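Local structure of dihydrocoumarin hydrolase, AncDHCH1 (Pseudomonas sp., 6C2C) at residues Tyr20-Gly25 with Pro277-Ile282; Glu28-Ser33 with Lys103-Gln108. The protein probably hydrolyses the lactone dihydrocoumarin at a two-zinc centre of the metallo-beta-lactamase type, and is related to methyl-parathion hydrolase. All blocks are in the same frame, centred on the assembly; numbering follows the deposited sequence.

Interaction 1: residues Tyr20-Gly25 with Pro277-Ile282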
loop_
_atom_site.group_PDB
_atom_site.type_symbol
_atom_site.label_atom_id
_atom_site.label_comp_id
_atom_site.label_asym_id
_atom_site.label_seq_id
_atom_site.Cartn_x
_atom_site.Cartn_y
_atom_site.Cartn_z
ATOM N N TYR A 20 -8.227 10.675 2.020
ATOM C CA TYR A 20 -7.559 11.957 2.236
ATOM C C TYR A 20 -7.211 12.527 0.877
ATOM O O TYR A 20 -6.491 11.894 0.102
ATOM C CB TYR A 20 -6.299 11.791 3.119
ATOM C CG TYR A 20 -5.667 13.125 3.327
ATOM C CD1 TYR A 20 -6.281 14.073 4.134
ATOM C CD2 TYR A 20 -4.513 13.483 2.639
ATOM C CE1 TYR A 20 -5.758 15.342 4.271
ATOM C CE2 TYR A 20 -3.941 14.751 2.765
ATOM C CZ TYR A 20 -4.591 15.694 3.569
ATOM O OH TYR A 20 -4.021 16.949 3.697
ATOM N N ARG A 21 -7.736 13.720 0.563
ATOM C CA ARG A 21 -7.515 14.382 -0.721
ATOM C C ARG A 21 -6.275 15.259 -0.686
ATOM O O ARG A 21 -6.083 16.041 0.251
ATOM C CB ARG A 21 -8.722 15.275 -1.026
ATOM C CG ARG A 21 -8.918 15.511 -2.526
ATOM C CD ARG A 21 -9.636 14.274 -3.135
ATOM N NE ARG A 21 -11.040 14.350 -2.706
ATOM C CZ ARG A 21 -11.953 13.431 -2.984
ATOM N NH1 ARG A 21 -11.642 12.355 -3.702
ATOM N NH2 ARG A 21 -13.199 13.624 -2.552
ATOM N N MET A 22 -5.492 15.217 -1.767
ATOM C CA MET A 22 -4.291 16.039 -1.879
ATOM C C MET A 22 -4.104 16.395 -3.347
ATOM O O MET A 22 -4.087 15.490 -4.172
ATOM C CB MET A 22 -3.063 15.274 -1.330
ATOM C CG MET A 22 -1.814 16.124 -1.225
ATOM S SD MET A 22 -0.383 15.117 -0.857
ATOM C CE MET A 22 -0.102 14.331 -2.427
ATOM N N MET A 23 -3.929 17.672 -3.677
ATOM C CA MET A 23 -3.568 18.021 -5.040
ATOM C C MET A 23 -2.082 17.854 -5.266
ATOM O O MET A 23 -1.255 18.049 -4.350
ATOM C CB MET A 23 -3.997 19.458 -5.391
ATOM C CG MET A 23 -5.489 19.650 -5.396
ATOM S SD MET A 23 -6.359 18.613 -6.578
ATOM C CE MET A 23 -5.614 19.082 -8.150
ATOM N N LEU A 24 -1.747 17.418 -6.491
ATOM C CA LEU A 24 -0.353 17.212 -6.913
ATOM C C LEU A 24 -0.262 17.829 -8.308
ATOM O O LEU A 24 -0.574 17.171 -9.312
ATOM C CB LEU A 24 -0.001 15.712 -6.897
ATOM C CG LEU A 24 1.474 15.494 -7.263
ATOM C CD1 LEU A 24 2.352 15.593 -5.995
ATOM C CD2 LEU A 24 1.697 14.096 -7.862
ATOM N N GLY A 25 0.097 19.126 -8.378
ATOM C CA GLY A 25 0.012 19.808 -9.665
ATOM C C GLY A 25 -1.424 19.792 -10.151
ATOM O O GLY A 25 -2.370 20.134 -9.413
ATOM N N PRO A 277 -2.647 8.861 6.211
ATOM C CA PRO A 277 -2.676 8.523 4.791
ATOM C C PRO A 277 -1.304 8.118 4.227
ATOM O O PRO A 277 -1.223 7.815 3.001
ATOM C CB PRO A 277 -3.180 9.853 4.142
ATOM C CG PRO A 277 -2.504 10.913 5.031
ATOM C CD PRO A 277 -2.730 10.343 6.433
ATOM N N GLY A 278 -0.278 8.070 5.064
ATOM C CA GLY A 278 0.977 7.511 4.593
ATOM C C GLY A 278 1.731 8.358 3.603
ATOM O O GLY A 278 2.586 7.828 2.892
ATOM N N ILE A 279 1.533 9.685 3.624
ATOM C CA ILE A 279 2.097 10.589 2.615
ATOM C C ILE A 279 2.985 11.600 3.355
ATOM O O ILE A 279 2.520 12.230 4.319
ATOM C CB ILE A 279 1.000 11.322 1.790
ATOM C CG1 ILE A 279 0.171 10.364 0.941
ATOM C CG2 ILE A 279 1.649 12.306 0.847
ATOM C CD1 ILE A 279 -1.055 10.995 0.282
ATOM N N GLY A 280 4.201 11.838 2.846
ATOM C CA GLY A 280 5.056 12.810 3.518
ATOM C C GLY A 280 6.365 12.929 2.767
ATOM O O GLY A 280 6.583 12.307 1.731
ATOM N N HIS A 281 7.227 13.763 3.311
ATOM C CA HIS A 281 8.587 13.926 2.850
ATOM C C HIS A 281 9.523 13.116 3.740
ATOM O O HIS A 281 9.161 12.608 4.823
ATOM C CB HIS A 281 8.982 15.404 2.908
ATOM C CG HIS A 281 8.322 16.247 1.875
ATOM N ND1 HIS A 281 7.139 16.941 2.088
ATOM C CD2 HIS A 281 8.719 16.560 0.618
ATOM C CE1 HIS A 281 6.831 17.602 1.000
ATOM N NE2 HIS A 281 7.768 17.383 0.094
ATOM N N ILE A 282 10.758 12.965 3.238
ATOM C CA ILE A 282 11.822 12.263 3.952
ATOM C C ILE A 282 13.049 13.165 4.005
ATOM O O ILE A 282 13.416 13.790 3.004
ATOM C CB ILE A 282 12.131 10.922 3.249
ATOM C CG1 ILE A 282 10.975 9.967 3.488
ATOM C CG2 ILE A 282 13.365 10.281 3.828
ATOM C CD1 ILE A 282 11.247 8.530 2.896
#
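Tyr20 and Met22 of strand 19-24 meet Pro277 and Ile279 at the entrance to strand 279-285, where the two beta sheets of the metallo-beta-lactamase fold lie against each other. Strand 19-24 is the outermost strand of its sheet, and the alternation of side chains along it is a clear example of how such a strand serves two faces at once. Tyr20 and Met22 turn toward the second sheet, while Arg21, between them, points away, to the opposite face of its own sheet.

The tyrosine can be followed outward from its root. Its CB rests 3.8 Å from Pro277 CB, the closest approach of the pair. With CG anti to the backbone N (chi1 -179°), the ring runs on past the proline, and the two side chains cross at a slant. CG is 4.2 Å from Pro277 CB, and ring carbon CD2 lies 4.0 Å from Pro277 CG, so the proline ring meets the near part of the phenol ring obliquely, at CG and CD2. Beyond this the hydroxyl leaves the proline behind and is hydrogen-bonded to Ser297 N, which anchors the ring's far end to the C-terminal tail. Pro277 itself follows a cis peptide bond, and its carbonyl O is bound by the hydroxyl of Tyr72, from the same sheet as Tyr20. Pro277 lies in the same loop as the zinc ligand His273, between strands 268-270 and 279-285.

Two residues further along each segment, the contact is between a thioether and a methyl. Ile279 is buried and also touches Ala31 and Val294, while Met22 reaches across to Leu268 as well. The methionine leaves its backbone extended and bends only at chi3 (74°). It meets the isoleucine tip to tip, with Met22 SD 3.9 Å from the branch methyl CG2 of Ile279.

Interaction 2: residues Glu28-Ser33 with Lys103-Gln108; sequences EVTALS and KAAGYQ
A Schellman motif ends helix 98-104 where it packs on strand 27-39, and the residues on either side of its glycine, Ala105 and Tyr107, make the contact with Glu28, Thr30 and Leu32. Gly106 has the positive phi of the motif (98°), and its N is bonded to Lys103 O at 3.0 Å. Ala105, just before the glycine, already faces the strand, and the turn at Gly106 lets Tyr107 face it too, a worked case of a helix end shaping what follows it.

Ala105 supplies a single methyl. Its CB lies 3.8 Å from Thr30 CG2 and 4.1 Å from Leu32 CD2, and so sits over this pair of methyls, which themselves touch. Thr30 shows its two branches to different partners: chi1 of -48° sets the methyl anti to the backbone N, against the alanine, and leaves OG1 to Arg21 NH1. That same guanidinium nitrogen also binds Ala105 O, tying the end of the helix to the neighbouring strand 19-24.

The polar part of the contact lies at the other end. Glu28, in an extended conformation, and Tyr107 reach out from opposite directions, and Tyr107 OH donates a short hydrogen bond of 2.5 Å to Glu28 OE1. The hydroxyl approaches on the syn side of the carboxylate, 16° out of its plane, while OE1 sits at the ring edge near the ring plane. The two flat groups are nevertheless almost perpendicular, at 86°. Asn75 ND2 is a second partner of the phenol oxygen, so two bonds fix the end of the ring. Arg21 NE is only a long, weak ion-pair partner of Glu28 OE2.

Such a helix laid on the outer face of one of the two central sheets is typical of the alpha-beta-beta-alpha sandwich of the metallo-beta-lactamase superfamily.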
loop_
_atom_site.group_PDB
_atom_site.type_symbol
_atom_site.label_atom_id
_atom_site.label_comp_id
_atom_site.label_asym_id
_atom_site.label_seq_id
_atom_site.Cartn_x
_atom_site.Cartn_y
_atom_site.Cartn_z
ATOM N N GLU A 28 -5.317 15.136 -9.015
ATOM C CA GLU A 28 -5.951 14.929 -7.721
ATOM C C GLU A 28 -5.564 13.545 -7.177
ATOM O O GLU A 28 -5.830 12.534 -7.826
ATOM C CB GLU A 28 -7.455 14.975 -7.863
ATOM C CG GLU A 28 -8.194 14.717 -6.537
ATOM C CD GLU A 28 -9.588 14.175 -6.870
ATOM O OE1 GLU A 28 -9.703 13.112 -7.486
ATOM O OE2 GLU A 28 -10.579 14.840 -6.571
ATOM N N VAL A 29 -4.908 13.519 -6.023
ATOM C CA VAL A 29 -4.550 12.270 -5.328
ATOM C C VAL A 29 -5.568 12.064 -4.211
ATOM O O VAL A 29 -5.921 13.021 -3.489
ATOM C CB VAL A 29 -3.123 12.339 -4.766
ATOM C CG1 VAL A 29 -2.845 11.040 -3.979
ATOM C CG2 VAL A 29 -2.149 12.523 -5.882
ATOM N N THR A 30 -6.091 10.844 -4.093
ATOM C CA THR A 30 -6.920 10.467 -2.937
ATOM C C THR A 30 -6.262 9.248 -2.294
ATOM O O THR A 30 -6.300 8.151 -2.864
ATOM C CB THR A 30 -8.384 10.176 -3.312
ATOM O OG1 THR A 30 -8.934 11.214 -4.142
ATOM C CG2 THR A 30 -9.239 9.994 -2.032
ATOM N N ALA A 31 -5.651 9.416 -1.112
ATOM C CA ALA A 31 -5.259 8.254 -0.313
ATOM C C ALA A 31 -6.515 7.536 0.149
ATOM O O ALA A 31 -7.469 8.176 0.618
ATOM C CB ALA A 31 -4.436 8.704 0.911
ATOM N N LEU A 32 -6.541 6.219 -0.004
ATOM C CA LEU A 32 -7.660 5.407 0.402
ATOM C C LEU A 32 -7.211 4.422 1.464
ATOM O O LEU A 32 -6.231 3.695 1.278
ATOM C CB LEU A 32 -8.242 4.673 -0.810
ATOM C CG LEU A 32 -8.831 5.556 -1.929
ATOM C CD1 LEU A 32 -9.149 4.688 -3.136
ATOM C CD2 LEU A 32 -10.126 6.205 -1.446
ATOM N N SER A 33 -7.943 4.356 2.558
ATOM C CA SER A 33 -7.619 3.381 3.586
ATOM C C SER A 33 -8.374 2.074 3.349
ATOM O O SER A 33 -9.596 2.084 3.098
ATOM C CB SER A 33 -8.020 3.952 4.940
ATOM O OG SER A 33 -7.848 2.981 5.968
ATOM N N LYS A 103 -16.063 5.002 -2.417
ATOM C CA LYS A 103 -17.388 5.594 -2.580
ATOM C C LYS A 103 -17.506 6.888 -1.791
ATOM O O LYS A 103 -18.020 7.890 -2.300
ATOM C CB LYS A 103 -18.448 4.614 -2.102
ATOM C CG LYS A 103 -19.926 5.083 -2.227
ATOM C CD LYS A 103 -20.868 4.030 -1.539
ATOM C CE LYS A 103 -22.371 4.409 -1.618
ATOM N NZ LYS A 103 -22.762 4.230 -3.006
ATOM N N ALA A 104 -17.023 6.876 -0.551
ATOM C CA ALA A 104 -17.083 8.119 0.230
ATOM C C ALA A 104 -16.258 9.227 -0.414
ATOM O O ALA A 104 -16.613 10.418 -0.317
ATOM C CB ALA A 104 -16.635 7.846 1.660
ATOM N N ALA A 105 -15.176 8.852 -1.114
ATOM C CA ALA A 105 -14.313 9.802 -1.798
ATOM C C ALA A 105 -14.913 10.307 -3.098
ATOM O O ALA A 105 -14.312 11.162 -3.770
ATOM C CB ALA A 105 -12.953 9.132 -2.067
ATOM N N GLY A 106 -16.081 9.799 -3.464
ATOM C CA GLY A 106 -16.782 10.418 -4.572
ATOM C C GLY A 106 -16.591 9.715 -5.903
ATOM O O GLY A 106 -16.985 10.288 -6.937
ATOM N N TYR A 107 -16.049 8.489 -5.915
ATOM C CA TYR A 107 -15.869 7.750 -7.155
ATOM C C TYR A 107 -16.515 6.382 -7.079
ATOM O O TYR A 107 -16.728 5.808 -5.999
ATOM C CB TYR A 107 -14.379 7.571 -7.482
ATOM C CG TYR A 107 -13.688 8.849 -7.806
ATOM C CD1 TYR A 107 -13.876 9.459 -9.061
ATOM C CD2 TYR A 107 -12.923 9.532 -6.857
ATOM C CE1 TYR A 107 -13.241 10.662 -9.387
ATOM C CE2 TYR A 107 -12.263 10.731 -7.189
ATOM C CZ TYR A 107 -12.435 11.292 -8.456
ATOM O OH TYR A 107 -11.774 12.456 -8.817
ATOM N N GLN A 108 -16.793 5.819 -8.262
ATOM C CA GLN A 108 -17.346 4.493 -8.362
ATOM C C GLN A 108 -16.356 3.579 -9.044
ATOM O O GLN A 108 -15.575 4.040 -9.881
ATOM C CB GLN A 108 -18.650 4.477 -9.172
ATOM C CG GLN A 108 -19.819 5.192 -8.448
ATOM C CD GLN A 108 -19.688 6.695 -8.543
ATOM O OE1 GLN A 108 -19.448 7.412 -7.529
ATOM N NE2 GLN A 108 -19.821 7.201 -9.766
#

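Overall arrangement
Interactions 1 and 2 engage the two faces of one sheet. Strands 19-24 and 27-39 are antiparallel neighbours, joined by backbone bonds such as Met22 N to Val29 O, and the contact centres lie about 13 Å apart. Interaction 1 joins this sheet to the second one through apolar atoms alone, yet at the sheet's edge and only partly buried. Interaction 2 attaches a helix end to the other face; more of its touching residues are buried, and it combines methyl packing with a hydrogen bond from a phenol to a carboxylate. Arg21, which takes no part in interaction 1, extends over that face and joins both segments of interaction 2, while Ala31 of segment 28-33 packs against Pro277.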